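Local coordinates for calcium dodecin (Mycobacterium tuberculosis, PDB 3ONR), which binds calcium ions at interfaces between three subunits of a hollow spherical dodecamer and may also sequester other small ligands, at residues 16-21 with 54-59; 8-13 with 23-28. The protein carries 2 engineered substitutions. All coordinates share one frame; numbering follows the deposited sequence.

Contact 1 of 2, residues 16-21 with 54-59. With CA (calcium ion), chain M.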
# COMPACT_ATOMS: atom_id res chain seq x y z
N THR A 16 6.80 5.98 -28.36
CA THR A 16 7.77 4.92 -28.55
C THR A 16 7.86 3.92 -27.39
O THR A 16 7.63 2.71 -27.57
CB THR A 16 9.14 5.57 -28.77
OG1 THR A 16 9.04 6.50 -29.85
CG2 THR A 16 10.24 4.52 -29.12
N SER A 17 8.22 4.43 -26.22
CA SER A 17 8.55 3.60 -25.08
C SER A 17 8.38 4.35 -23.79
O SER A 17 8.45 5.59 -23.77
CB SER A 17 10.01 3.10 -25.11
OG SER A 17 10.96 4.17 -25.09
N TRP A 18 8.24 3.62 -22.69
CA TRP A 18 8.24 4.28 -21.36
C TRP A 18 9.64 4.87 -21.09
O TRP A 18 9.77 5.91 -20.42
CB TRP A 18 7.83 3.28 -20.26
CG TRP A 18 6.33 3.11 -20.23
CD1 TRP A 18 5.39 4.09 -20.01
CD2 TRP A 18 5.61 1.90 -20.40
NE1 TRP A 18 4.12 3.56 -20.04
CE2 TRP A 18 4.23 2.22 -20.30
CE3 TRP A 18 5.99 0.56 -20.69
CZ2 TRP A 18 3.22 1.28 -20.48
CZ3 TRP A 18 4.95 -0.39 -20.85
CH2 TRP A 18 3.60 -0.02 -20.68
N GLU A 19 10.71 4.19 -21.56
CA GLU A 19 12.11 4.78 -21.40
C GLU A 19 12.23 6.15 -22.06
O GLU A 19 12.83 7.08 -21.49
CB GLU A 19 13.14 3.86 -22.08
CG GLU A 19 13.48 2.60 -21.19
CD GLU A 19 12.49 1.45 -21.41
OE1 GLU A 19 11.53 1.62 -22.18
OE2 GLU A 19 12.75 0.33 -20.86
N GLN A 20 11.68 6.28 -23.27
CA GLN A 20 11.73 7.55 -24.01
C GLN A 20 10.85 8.64 -23.32
O GLN A 20 11.25 9.80 -23.19
CB GLN A 20 11.24 7.38 -25.44
CG GLN A 20 11.47 8.74 -26.23
CD GLN A 20 10.81 8.69 -27.55
OE1 GLN A 20 9.66 9.13 -27.72
NE2 GLN A 20 11.52 8.16 -28.53
N ALA A 21 9.66 8.25 -22.90
CA ALA A 21 8.78 9.13 -22.13
C ALA A 21 9.54 9.61 -20.88
O ALA A 21 9.60 10.83 -20.59
CB ALA A 21 7.49 8.39 -21.76
N ILE A 54 -1.23 4.55 -29.50
CA ILE A 54 -0.78 4.48 -28.12
C ILE A 54 0.26 5.55 -27.78
O ILE A 54 1.21 5.83 -28.55
CB ILE A 54 -0.19 3.08 -27.88
CG1 ILE A 54 -1.31 2.05 -28.03
CG2 ILE A 54 0.41 2.92 -26.50
CD1 ILE A 54 -0.83 0.62 -28.01
N THR A 55 0.05 6.18 -26.63
CA THR A 55 1.05 7.06 -26.11
C THR A 55 1.42 6.38 -24.81
O THR A 55 0.54 6.16 -23.99
CB THR A 55 0.47 8.48 -25.86
OG1 THR A 55 0.09 9.04 -27.11
CG2 THR A 55 1.49 9.37 -25.19
N TYR A 56 2.70 6.10 -24.61
CA TYR A 56 3.17 5.57 -23.29
C TYR A 56 3.42 6.74 -22.34
O TYR A 56 4.03 7.76 -22.72
CB TYR A 56 4.48 4.80 -23.49
CG TYR A 56 4.25 3.66 -24.43
CD1 TYR A 56 4.47 3.80 -25.82
CD2 TYR A 56 3.78 2.43 -23.93
CE1 TYR A 56 4.21 2.74 -26.73
CE2 TYR A 56 3.55 1.34 -24.85
CZ TYR A 56 3.76 1.54 -26.22
OH TYR A 56 3.46 0.50 -27.10
N ARG A 57 2.92 6.63 -21.12
CA ARG A 57 3.04 7.77 -20.20
C ARG A 57 3.65 7.28 -18.88
O ARG A 57 3.38 6.16 -18.43
CB ARG A 57 1.68 8.40 -19.90
CG ARG A 57 0.87 8.80 -21.19
CD ARG A 57 -0.33 9.72 -20.87
NE ARG A 57 -1.32 9.03 -20.05
CZ ARG A 57 -2.56 9.47 -19.83
NH1 ARG A 57 -2.99 10.60 -20.42
NH2 ARG A 57 -3.36 8.76 -19.01
N ILE A 58 4.55 8.07 -18.27
CA ILE A 58 5.24 7.58 -17.06
C ILE A 58 5.41 8.73 -16.06
O ILE A 58 5.80 9.81 -16.48
CB ILE A 58 6.57 6.89 -17.39
CG1 ILE A 58 7.24 6.30 -16.14
CG2 ILE A 58 7.57 7.91 -18.05
CD1 ILE A 58 8.34 5.27 -16.55
N LYS A 59 5.00 8.49 -14.81
CA LYS A 59 5.04 9.51 -13.73
C LYS A 59 6.33 9.19 -12.98
O LYS A 59 6.54 8.01 -12.52
CB LYS A 59 3.81 9.37 -12.80
CG LYS A 59 3.86 10.41 -11.67
CD LYS A 59 2.47 10.67 -11.13
CE LYS A 59 1.94 9.53 -10.35
NZ LYS A 59 0.62 9.97 -9.68
CA CA M . 10.73 -0.66 -22.24
O HOH W 1 11.88 -0.68 -24.32
O HOH W 2 9.67 -0.47 -20.17
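Trp-18 and Tyr-56 both hold CG beside the backbone N, with chi1 at -80° and -60°, and these turns bring the two rings together at about a right angle. The Tyr-56 ring sets its edge toward the face of the Trp-18 six-membered ring, a T-shaped pair with planes at 79°. Tyr-56 CD2 makes the approach and lies 3.7 Å from Trp-18 CE2. Behind it, Tyr-56 CB sits over the indole five-membered ring in a CH-pi contact, 3.8 Å from the centroid. The indole NE1 is hydrogen-bonded to the backbone O of Asp-45 on strand 38-48, which, with the Tyr-56 packing, probably holds the rotation of the ring. Farther along strand 54-65, Ile-58 CG2 packs 3.7 Å from Ala-21 CB. Thus the first turn of helix 18-32 lies on the sheet through an aromatic and an aliphatic patch. Ser-17 is the N-cap of this helix. Ser-17 OG accepts from Gln-20 N at 2.9 Å.

Glu-19 leaves the helix on the side away from the strand. The bent chain of Glu-19 brings OE1 to 2.4 Å and OE2 to 2.6 Å from the calcium. Two waters and four atoms from elsewhere in the structure complete the site, with Glu-19 of the second and third subunits taking part. Trp-18 N of the third subunit donates to Glu-19 OE2. One side of the helix start is therefore held by apolar and aromatic packing, while the other presents a bidentate carboxylate; the calcium probably offsets the repulsion between the gathered carboxylates.

Contact 2 of 2, residues 8-13 with 23-28; sequences IDIIGT and AEAVQR
Ala-25 CB faces strand 4-14 and meets Ile-10 and Gly-12 there. Ile-10 CD1 lies 3.6 Å from Ala-25 CB and equally close to the Ala-25 carbonyl oxygen. The isoleucine reaches the helix because its CG1 stands between the backbone N and the carbonyl carbon (chi1 49°). Gly-12 makes the closest backbone approach. Gly-12 CA is 4.5 Å from Ala-25 CA, and Gly-12 N lies 3.8 Å from Ala-25 CB. With no side chain on Gly-12 and only a methyl on Ala-25, the axes of the two short segments can come within 6.8 Å. They cross at 128°.

Away from this tight centre the contact thins out. Glu-24 starts toward the strand, but its chain bends off and its carboxylate leads away. Only a long approach remains there, Thr-13 O to Glu-24 CG at 4.4 Å. Ile-11 and Thr-13 turn their side chains to the other side of the strand.

The contact packs helix 18-32 on the sheet of the dodecin fold. Ala-25 also touches Leu-60 of strand 54-65, the neighbour of strand 4-14. On its other edge, strand 4-14 pairs antiparallel with a strand of the fourth subunit, which continues the sheet across the interface. The outer side of the helix is met by the third subunit, where Val-26 packs on its Val-48.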
# COMPACT_ATOMS: atom_id res chain seq x y z
N ILE A 8 9.06 16.91 -6.69
CA ILE A 8 7.82 16.94 -7.44
C ILE A 8 7.66 15.70 -8.31
O ILE A 8 8.62 14.94 -8.50
CB ILE A 8 7.85 18.15 -8.37
CG1 ILE A 8 9.05 18.01 -9.28
CG2 ILE A 8 7.92 19.42 -7.60
CD1 ILE A 8 8.91 18.84 -10.51
N ASP A 9 6.44 15.54 -8.81
CA ASP A 9 6.08 14.44 -9.67
C ASP A 9 5.84 15.03 -11.10
O ASP A 9 5.25 16.10 -11.23
CB ASP A 9 4.80 13.86 -9.16
CG ASP A 9 5.03 12.76 -8.05
OD1 ASP A 9 6.19 12.51 -7.65
OD2 ASP A 9 4.01 12.17 -7.63
N ILE A 10 6.49 14.43 -12.13
CA ILE A 10 6.29 14.89 -13.51
C ILE A 10 5.92 13.67 -14.35
O ILE A 10 6.28 12.53 -13.99
CB ILE A 10 7.59 15.49 -14.10
CG1 ILE A 10 8.77 14.52 -13.86
CG2 ILE A 10 7.91 16.80 -13.40
CD1 ILE A 10 10.00 14.98 -14.56
N ILE A 11 5.25 13.93 -15.48
CA ILE A 11 4.85 12.82 -16.40
C ILE A 11 5.47 13.08 -17.73
O ILE A 11 5.27 14.18 -18.29
CB ILE A 11 3.28 12.73 -16.48
CG1 ILE A 11 2.74 12.24 -15.12
CG2 ILE A 11 2.89 11.80 -17.69
CD1 ILE A 11 1.16 12.31 -15.07
N GLY A 12 6.25 12.07 -18.23
CA GLY A 12 6.71 12.18 -19.61
C GLY A 12 5.80 11.31 -20.50
O GLY A 12 5.12 10.37 -20.01
N THR A 13 5.75 11.65 -21.78
CA THR A 13 4.88 10.81 -22.67
C THR A 13 5.68 10.52 -23.96
O THR A 13 6.55 11.31 -24.34
CB THR A 13 3.55 11.54 -23.05
OG1 THR A 13 3.81 12.61 -24.02
CG2 THR A 13 2.83 12.14 -21.85
N ALA A 23 12.92 9.65 -20.33
CA ALA A 23 14.08 10.48 -20.68
C ALA A 23 13.62 11.88 -21.04
O ALA A 23 14.32 12.86 -20.70
CB ALA A 23 14.90 9.89 -21.80
N GLU A 24 12.46 12.00 -21.68
CA GLU A 24 11.92 13.33 -22.08
C GLU A 24 11.62 14.14 -20.82
O GLU A 24 11.97 15.32 -20.78
CB GLU A 24 10.61 13.20 -22.88
CG GLU A 24 10.77 12.54 -24.26
CD GLU A 24 11.39 13.37 -25.30
OE1 GLU A 24 11.48 12.88 -26.44
OE2 GLU A 24 11.77 14.53 -24.99
N ALA A 25 10.93 13.50 -19.87
CA ALA A 25 10.61 14.13 -18.55
C ALA A 25 11.90 14.56 -17.84
O ALA A 25 12.02 15.71 -17.41
CB ALA A 25 9.81 13.21 -17.65
N VAL A 26 12.84 13.62 -17.70
CA VAL A 26 14.15 14.02 -17.08
C VAL A 26 14.87 15.15 -17.79
O VAL A 26 15.32 16.10 -17.13
CB VAL A 26 15.12 12.82 -16.95
CG1 VAL A 26 16.50 13.30 -16.56
CG2 VAL A 26 14.51 11.76 -15.98
N GLN A 27 14.96 15.10 -19.11
CA GLN A 27 15.65 16.22 -19.82
C GLN A 27 14.99 17.60 -19.63
O GLN A 27 15.68 18.62 -19.37
CB GLN A 27 15.78 15.86 -21.27
CG GLN A 27 16.97 14.87 -21.52
CD GLN A 27 18.23 15.13 -20.61
OE1 GLN A 27 18.82 16.24 -20.62
NE2 GLN A 27 18.61 14.11 -19.82
N ARG A 28 13.65 17.60 -19.70
CA ARG A 28 12.84 18.79 -19.38
C ARG A 28 13.15 19.29 -17.92
O ARG A 28 13.45 20.49 -17.70
CB ARG A 28 11.32 18.52 -19.56
CG ARG A 28 10.42 19.73 -19.10
CD ARG A 28 10.78 21.04 -19.90
NE ARG A 28 10.13 22.28 -19.35
CZ ARG A 28 10.50 22.98 -18.25
NH1 ARG A 28 11.51 22.61 -17.48
NH2 ARG A 28 9.86 24.12 -17.95

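Contacts 1 and 2 hold one helix, 18-32, to two neighbouring strands of the same sheet. Their centres are about 10 Å apart. Contact 1 fixes the first turn on strand 54-65, and contact 2 holds a later turn on strand 4-14. The two meet directly: Gly-12 N lies 2.9 Å from Ile-58 O, a probable hydrogen bond between the strands, and Ala-21 CB lies 3.6 Å from Gly-12 O. Contact 1 carries the calcium ligand Glu-19. Contact 2 stands farther back, with the side chain of Glu-24 about 13 Å from the calcium. Both contacts touch the third subunit.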